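Local coordinates for protein putative dioxygenase (Nostoc punctiforme, PDB 2PEB) that probably acts as a metal-dependent dioxygenase of the Dopa 4,5-dioxygenase family and binds a zinc ion, at residues A20-V25 with E78-L83; P86-A91 with A96-W101; V59-N64 with K68-L73. One frame throughout, in Å; residues are numbered along the deposited sequence. Where two conformers were deposited one is given.

Interaction 1: A20-V25 with E78-L83; sequences AASRDV and EGLDIL
V25, in the first turn of helix 23-36, and S22, three residues before it, meet L80 and E78 of the segment that leads out of helix 66-76 into strand 82-87. Apolar contact carries the meeting, and no hydrogen bond crosses it. One methyl of V25 does most of the work: CG1, anti to the backbone N (chi1 170°), lies 3.5 Å from E78 CB and 3.8 Å from L80 CD1, filling the angle between the two side chains. The two branches of L80 divide their partners, for while CD1 goes to V25, CD2 rests 3.8 Å from S22 CB. L80 also packs on A26 and V29 of the same helix and on V16 of strand 11-18, which makes it the buried member of the group. Replacing L80 by an alanine would probably strip S22 CB of its methyl partner, leave V25 CG1 with E78 CB alone of its two neighbours here, and open a gap towards V16 and the helix.

The polar ends turn to partners of their own. S22 OG sits between the backbone N and the carbonyl carbon (chi1 56°) and bonds to D19 N. The E78 carboxylate forms a salt bridge with R28, a turn further along helix 23-36.

The chemistry implies an apolar patch centred on L80 and V25 CG1, with the ionic link of E78 on its more exposed side; helix 23-36 and the end of helix 66-76 are thus joined by hydrophobic contact and charge.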
# COMPACT_ATOMS: atom_id res chain seq x y z
N ALA A 20 16.12 9.29 14.51
CA ALA A 20 17.41 8.83 15.05
C ALA A 20 17.37 7.38 15.52
O ALA A 20 18.30 6.64 15.27
CB ALA A 20 17.86 9.72 16.20
N ALA A 21 16.31 7.01 16.25
CA ALA A 21 16.16 5.64 16.79
C ALA A 21 16.10 4.56 15.72
O ALA A 21 16.59 3.45 15.93
CB ALA A 21 14.91 5.54 17.68
N SER A 22 15.49 4.87 14.59
CA SER A 22 15.29 3.90 13.53
C SER A 22 16.21 4.14 12.33
O SER A 22 16.07 3.47 11.31
CB SER A 22 13.84 3.96 13.03
OG SER A 22 13.51 5.27 12.62
N ARG A 23 17.12 5.10 12.42
CA ARG A 23 17.92 5.46 11.24
C ARG A 23 18.72 4.28 10.70
O ARG A 23 18.84 4.10 9.49
CB ARG A 23 18.85 6.59 11.62
CG ARG A 23 19.57 7.23 10.50
CD ARG A 23 20.59 8.22 11.06
NE ARG A 23 20.96 9.21 10.05
CZ ARG A 23 21.73 8.95 8.99
NH1 ARG A 23 22.24 7.75 8.76
NH2 ARG A 23 21.99 9.94 8.14
N ASP A 24 19.22 3.45 11.61
CA ASP A 24 20.02 2.30 11.20
C ASP A 24 19.20 1.22 10.52
O ASP A 24 19.63 0.65 9.53
CB ASP A 24 20.81 1.73 12.39
CG ASP A 24 21.88 2.68 12.90
OD1 ASP A 24 22.43 3.50 12.11
OD2 ASP A 24 22.18 2.61 14.12
N VAL A 25 18.00 0.93 11.02
CA VAL A 25 17.07 0.07 10.28
C VAL A 25 16.80 0.65 8.87
O VAL A 25 16.77 -0.05 7.86
CB VAL A 25 15.71 -0.08 11.05
CG1 VAL A 25 14.68 -0.78 10.19
CG2 VAL A 25 15.95 -0.83 12.36
N GLU A 78 10.75 -3.69 8.52
CA GLU A 78 11.15 -3.69 9.90
C GLU A 78 10.56 -2.51 10.67
O GLU A 78 11.26 -1.83 11.43
CB GLU A 78 12.66 -3.65 9.99
CG GLU A 78 13.33 -4.90 9.55
CD GLU A 78 14.79 -4.89 9.94
OE1 GLU A 78 15.08 -5.01 11.16
OE2 GLU A 78 15.64 -4.74 9.03
N GLY A 79 9.26 -2.32 10.54
CA GLY A 79 8.54 -1.41 11.38
C GLY A 79 8.58 0.03 10.92
O GLY A 79 7.96 0.87 11.55
N LEU A 80 9.29 0.30 9.83
CA LEU A 80 9.34 1.67 9.28
C LEU A 80 8.03 2.04 8.58
O LEU A 80 7.36 1.18 7.99
CB LEU A 80 10.48 1.77 8.26
CG LEU A 80 11.86 1.58 8.86
CD1 LEU A 80 12.89 1.53 7.70
CD2 LEU A 80 12.22 2.69 9.88
N ASP A 81 7.66 3.31 8.66
CA ASP A 81 6.50 3.77 7.90
C ASP A 81 6.98 4.22 6.53
O ASP A 81 8.03 4.91 6.43
CB ASP A 81 5.80 4.92 8.62
CG ASP A 81 5.39 4.55 10.04
OD1 ASP A 81 4.87 3.42 10.22
OD2 ASP A 81 5.61 5.35 10.99
N ILE A 82 6.24 3.83 5.50
CA ILE A 82 6.64 4.02 4.12
C ILE A 82 5.45 4.42 3.29
O ILE A 82 4.44 3.75 3.21
CB ILE A 82 7.31 2.74 3.53
CG1 ILE A 82 8.52 2.33 4.33
CG2 ILE A 82 7.77 2.93 2.12
CD1 ILE A 82 9.09 1.04 3.86
N LEU A 83 5.56 5.60 2.71
CA LEU A 83 4.69 6.06 1.68
C LEU A 83 5.12 5.60 0.30
O LEU A 83 6.28 5.77 -0.10
CB LEU A 83 4.71 7.58 1.69
CG LEU A 83 3.93 8.27 0.57
CD1 LEU A 83 2.42 8.07 0.77
CD2 LEU A 83 4.23 9.78 0.51

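Interaction 2: P86-A91 with A96-W101; sequences PETGDA and AVYSLW. With EDO (1,2-ethanediol), chain F.
A carbonyl oxygen with no partner in the model, Y98 O, is buried against the ring of P86, whose CD lies 3.3 Å from it. The same proline presses CG onto the root of the tyrosine, 3.5 Å from Y98 CB, and the two side chains cross at about a right angle. With CG of Y98 beside its backbone N (chi1 -57°), the phenol extends past the proline toward the turn at T88-D90. T88 OG1 comes to the ring edge near its plane, 4.1 Å from Y98 CE2, but its hydrogen bond goes to D94.

At the far end of the phenol a water joins the segments. It lies in the ring plane, 2.7 Å from Y98 OH, and donates to D90 OD2 at 2.7 Å. The bridge thus ties the tyrosine to the N-cap residue of helix 91-96, whose side chain caps a backbone N just beyond; D90 OD2 also bonds to S93.

Beside S99 a 1,2-ethanediol, probably from the crystallisation liquor, donates from O2 to S99 O at 2.6 Å and is also bonded to G103 O of the second subunit.

The contact closes the connection in which the chain runs from strand 82-87 by way of helix 91-96 to its antiparallel neighbour, strand 100-102. Helix 66-76 of the second subunit covers this connection, its M74 packing on P86 and its L75 on Y98.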
# COMPACT_ATOMS: atom_id res chain seq x y z
N PRO A 86 2.43 7.02 -6.83
CA PRO A 86 2.69 7.02 -8.25
C PRO A 86 3.13 8.37 -8.71
O PRO A 86 3.05 9.35 -7.94
CB PRO A 86 1.33 6.67 -8.83
CG PRO A 86 0.38 7.28 -7.86
CD PRO A 86 0.97 7.15 -6.56
N GLU A 87 3.64 8.39 -9.94
CA GLU A 87 4.00 9.62 -10.61
C GLU A 87 3.19 9.67 -11.87
O GLU A 87 3.47 8.95 -12.82
CB GLU A 87 5.50 9.62 -10.92
CG GLU A 87 6.32 9.62 -9.69
CD GLU A 87 7.78 9.44 -9.97
OE1 GLU A 87 8.16 8.40 -10.57
OE2 GLU A 87 8.56 10.32 -9.56
N THR A 88 2.14 10.52 -11.86
CA THR A 88 1.19 10.64 -12.94
C THR A 88 1.11 12.07 -13.45
O THR A 88 0.29 12.37 -14.33
CB THR A 88 -0.22 10.26 -12.47
OG1 THR A 88 -0.68 11.26 -11.56
CG2 THR A 88 -0.21 8.89 -11.78
N GLY A 89 1.98 12.95 -12.96
CA GLY A 89 1.96 14.36 -13.34
C GLY A 89 0.97 15.21 -12.55
O GLY A 89 0.66 16.32 -12.98
N ASP A 90 0.47 14.68 -11.45
CA ASP A 90 -0.46 15.42 -10.58
C ASP A 90 0.03 15.28 -9.16
O ASP A 90 -0.39 14.39 -8.46
CB ASP A 90 -1.87 14.89 -10.72
CG ASP A 90 -2.86 15.60 -9.81
OD1 ASP A 90 -2.42 16.35 -8.90
OD2 ASP A 90 -4.09 15.38 -10.00
N ALA A 91 0.98 16.12 -8.78
CA ALA A 91 1.68 15.93 -7.53
C ALA A 91 0.76 15.86 -6.32
O ALA A 91 0.96 15.04 -5.45
CB ALA A 91 2.71 17.00 -7.34
N ALA A 96 -1.71 12.62 -2.11
CA ALA A 96 -2.83 12.64 -1.21
C ALA A 96 -3.89 11.55 -1.45
O ALA A 96 -4.56 11.13 -0.50
CB ALA A 96 -3.47 14.03 -1.20
N VAL A 97 -4.10 11.18 -2.71
CA VAL A 97 -5.24 10.38 -3.12
C VAL A 97 -4.78 9.02 -3.65
O VAL A 97 -5.38 7.97 -3.35
CB VAL A 97 -6.07 11.12 -4.20
CG1 VAL A 97 -7.27 10.33 -4.60
CG2 VAL A 97 -6.52 12.52 -3.70
N TYR A 98 -3.70 9.02 -4.44
CA TYR A 98 -3.33 7.85 -5.19
C TYR A 98 -2.29 7.03 -4.47
O TYR A 98 -1.78 6.09 -5.07
CB TYR A 98 -2.81 8.20 -6.61
CG TYR A 98 -3.72 8.99 -7.49
CD1 TYR A 98 -5.11 8.84 -7.42
CD2 TYR A 98 -3.20 9.86 -8.43
CE1 TYR A 98 -5.94 9.53 -8.27
CE2 TYR A 98 -4.02 10.56 -9.28
CZ TYR A 98 -5.38 10.41 -9.16
OH TYR A 98 -6.17 11.12 -9.99
N SER A 99 -1.94 7.38 -3.25
CA SER A 99 -0.82 6.77 -2.59
C SER A 99 -1.28 5.59 -1.73
O SER A 99 -2.49 5.34 -1.60
CB SER A 99 -0.07 7.82 -1.73
OG SER A 99 -1.00 8.49 -0.90
N LEU A 100 -0.32 4.87 -1.18
CA LEU A 100 -0.57 3.85 -0.18
C LEU A 100 0.48 3.96 0.90
O LEU A 100 1.56 4.52 0.66
CB LEU A 100 -0.51 2.46 -0.81
CG LEU A 100 0.80 1.96 -1.36
CD1 LEU A 100 1.74 1.48 -0.24
CD2 LEU A 100 0.49 0.85 -2.44
N TRP A 101 0.21 3.32 2.03
CA TRP A 101 1.07 3.36 3.19
C TRP A 101 1.34 1.97 3.70
O TRP A 101 0.41 1.15 3.76
CB TRP A 101 0.46 4.17 4.32
CG TRP A 101 0.61 5.61 4.16
CD1 TRP A 101 -0.31 6.46 3.65
CD2 TRP A 101 1.74 6.41 4.53
NE1 TRP A 101 0.16 7.73 3.67
CE2 TRP A 101 1.41 7.74 4.23
CE3 TRP A 101 2.98 6.13 5.14
CZ2 TRP A 101 2.27 8.79 4.48
CZ3 TRP A 101 3.83 7.19 5.39
CH2 TRP A 101 3.47 8.50 5.06
C1 EDO F . -3.20 8.10 1.36
O1 EDO F . -3.70 7.55 2.58
C2 EDO F . -3.99 7.45 0.26
O2 EDO F . -3.96 6.02 0.48
O HOH W 1 -4.92 13.15 -11.30

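Interaction 3: V59-N64 with K68-L73; sequences VAFLPN and KVVPWL
F61, which ends strand 55-61, turns its ring to V69 and V70 of helix 66-76. The ring stems from a CG set between the backbone N and the carbonyl carbon (chi1 46°). V69 CB lies over one face in a CH-pi contact, 4.2 Å from the F61 ring centroid and 12° off the ring normal. V69 CG1 lies on the same side of the ring, toward its CE1 corner, 3.8 Å from F61 CE1. Further round, V70 CG2 approaches F61 CZ obliquely at 4.2 Å. After the chain turns through P63, the contact becomes exposed at N64: the aliphatic part of K68 runs by the N64 carbonyl, with K68 CE 3.9 Å from N64 O.

No hydrogen bond crosses between the segments. The ring is held by dispersion and CH-pi contact with two branched side chains, and the short 3-10 connection folds helix 66-76 back on the strand that precedes it. The chemistry is therefore that of a hydrophobic core between helix and sheet, with the methylenes of exposed K68 at its outer end.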
# COMPACT_ATOMS: atom_id res chain seq x y z
N VAL A 59 13.10 6.63 -2.86
CA VAL A 59 13.46 5.55 -3.74
C VAL A 59 12.52 5.65 -4.94
O VAL A 59 11.30 5.54 -4.75
CB VAL A 59 13.19 4.19 -3.07
CG1 VAL A 59 13.76 3.03 -3.90
CG2 VAL A 59 13.77 4.15 -1.65
N ALA A 60 13.05 5.83 -6.15
CA ALA A 60 12.28 5.89 -7.40
C ALA A 60 12.45 4.61 -8.20
O ALA A 60 13.53 4.07 -8.27
CB ALA A 60 12.69 7.10 -8.28
N PHE A 61 11.38 4.19 -8.87
CA PHE A 61 11.44 3.05 -9.77
C PHE A 61 10.38 3.15 -10.85
O PHE A 61 9.33 3.79 -10.67
CB PHE A 61 11.32 1.72 -9.05
CG PHE A 61 10.23 1.67 -8.02
CD1 PHE A 61 10.45 2.16 -6.72
CD2 PHE A 61 9.01 1.09 -8.28
CE1 PHE A 61 9.47 2.12 -5.76
CE2 PHE A 61 8.02 1.03 -7.27
CZ PHE A 61 8.25 1.54 -6.03
N LEU A 62 10.66 2.48 -11.95
CA LEU A 62 9.69 2.33 -13.05
C LEU A 62 8.57 1.35 -12.66
O LEU A 62 8.73 0.59 -11.72
CB LEU A 62 10.37 1.85 -14.32
CG LEU A 62 11.29 2.88 -14.98
CD1 LEU A 62 12.04 2.24 -16.13
CD2 LEU A 62 10.47 4.10 -15.46
N PRO A 63 7.43 1.41 -13.36
CA PRO A 63 6.32 0.53 -13.01
C PRO A 63 6.64 -0.95 -12.95
O PRO A 63 6.04 -1.65 -12.10
CB PRO A 63 5.27 0.87 -14.05
CG PRO A 63 5.53 2.32 -14.34
CD PRO A 63 7.05 2.32 -14.45
N ASN A 64 7.58 -1.43 -13.78
CA ASN A 64 7.98 -2.85 -13.78
C ASN A 64 8.69 -3.36 -12.48
O ASN A 64 8.95 -4.55 -12.34
CB ASN A 64 8.71 -3.25 -15.04
CG ASN A 64 10.15 -2.78 -15.10
OD1 ASN A 64 10.72 -2.31 -14.14
ND2 ASN A 64 10.75 -2.99 -16.26
N LYS A 68 8.03 -5.96 -7.34
CA LYS A 68 9.24 -6.41 -6.71
C LYS A 68 9.53 -5.62 -5.46
O LYS A 68 9.63 -6.18 -4.38
CB LYS A 68 10.42 -6.37 -7.69
CG LYS A 68 10.11 -7.21 -8.95
CD LYS A 68 11.15 -7.04 -10.05
CE LYS A 68 10.81 -7.87 -11.29
NZ LYS A 68 10.03 -9.10 -10.94
N VAL A 69 9.67 -4.29 -5.61
CA VAL A 69 9.96 -3.41 -4.51
C VAL A 69 8.92 -3.40 -3.39
O VAL A 69 9.24 -3.54 -2.22
CB VAL A 69 10.23 -1.97 -5.02
CG1 VAL A 69 10.37 -1.02 -3.84
CG2 VAL A 69 11.51 -1.95 -5.90
N VAL A 70 7.66 -3.33 -3.74
CA VAL A 70 6.62 -3.08 -2.76
C VAL A 70 6.35 -4.35 -1.91
O VAL A 70 6.42 -4.31 -0.68
CB VAL A 70 5.36 -2.49 -3.39
CG1 VAL A 70 4.25 -2.37 -2.31
CG2 VAL A 70 5.68 -1.08 -3.99
N PRO A 71 6.19 -5.52 -2.56
CA PRO A 71 6.14 -6.75 -1.72
C PRO A 71 7.37 -6.99 -0.85
O PRO A 71 7.23 -7.44 0.30
CB PRO A 71 5.88 -7.85 -2.74
CG PRO A 71 5.25 -7.15 -3.92
CD PRO A 71 5.99 -5.83 -3.98
N TRP A 72 8.56 -6.64 -1.34
CA TRP A 72 9.74 -6.74 -0.51
C TRP A 72 9.66 -5.87 0.72
O TRP A 72 9.96 -6.34 1.82
CB TRP A 72 11.01 -6.47 -1.29
CG TRP A 72 12.26 -6.83 -0.57
CD1 TRP A 72 12.89 -8.05 -0.53
CD2 TRP A 72 13.06 -5.94 0.24
NE1 TRP A 72 14.02 -7.96 0.25
CE2 TRP A 72 14.16 -6.67 0.73
CE3 TRP A 72 12.97 -4.57 0.58
CZ2 TRP A 72 15.11 -6.11 1.56
CZ3 TRP A 72 13.95 -4.01 1.40
CH2 TRP A 72 15.00 -4.78 1.87
N LEU A 73 9.30 -4.61 0.58
CA LEU A 73 9.11 -3.71 1.71
C LEU A 73 7.98 -4.16 2.65
O LEU A 73 8.07 -4.01 3.87
CB LEU A 73 8.87 -2.29 1.18
CG LEU A 73 10.07 -1.59 0.53
CD1 LEU A 73 9.60 -0.26 -0.13
CD2 LEU A 73 11.10 -1.38 1.59

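In the fold
All three contacts serve one antiparallel sheet: strand 55-61 enters interaction 3, strand 82-87 both 1 and 2, and strand 100-102 interaction 2. Interaction 3 is nested in the loop that interaction 1 closes; helix 66-76 leads from one to the other, and I82 CD1 meets L73 CD2 at 3.9 Å. Interactions 1 and 2 touch where L83 CD1 lies 3.5 Å from S99 CB, though their centres are about 22 Å apart. Interactions 2 and 3 do not touch, yet both reach the second subunit. The zinc ion, bound by H13, H15 and H85, is about 9 Å from the side chains of both P86 and F61, so these contacts lie beyond its first shell.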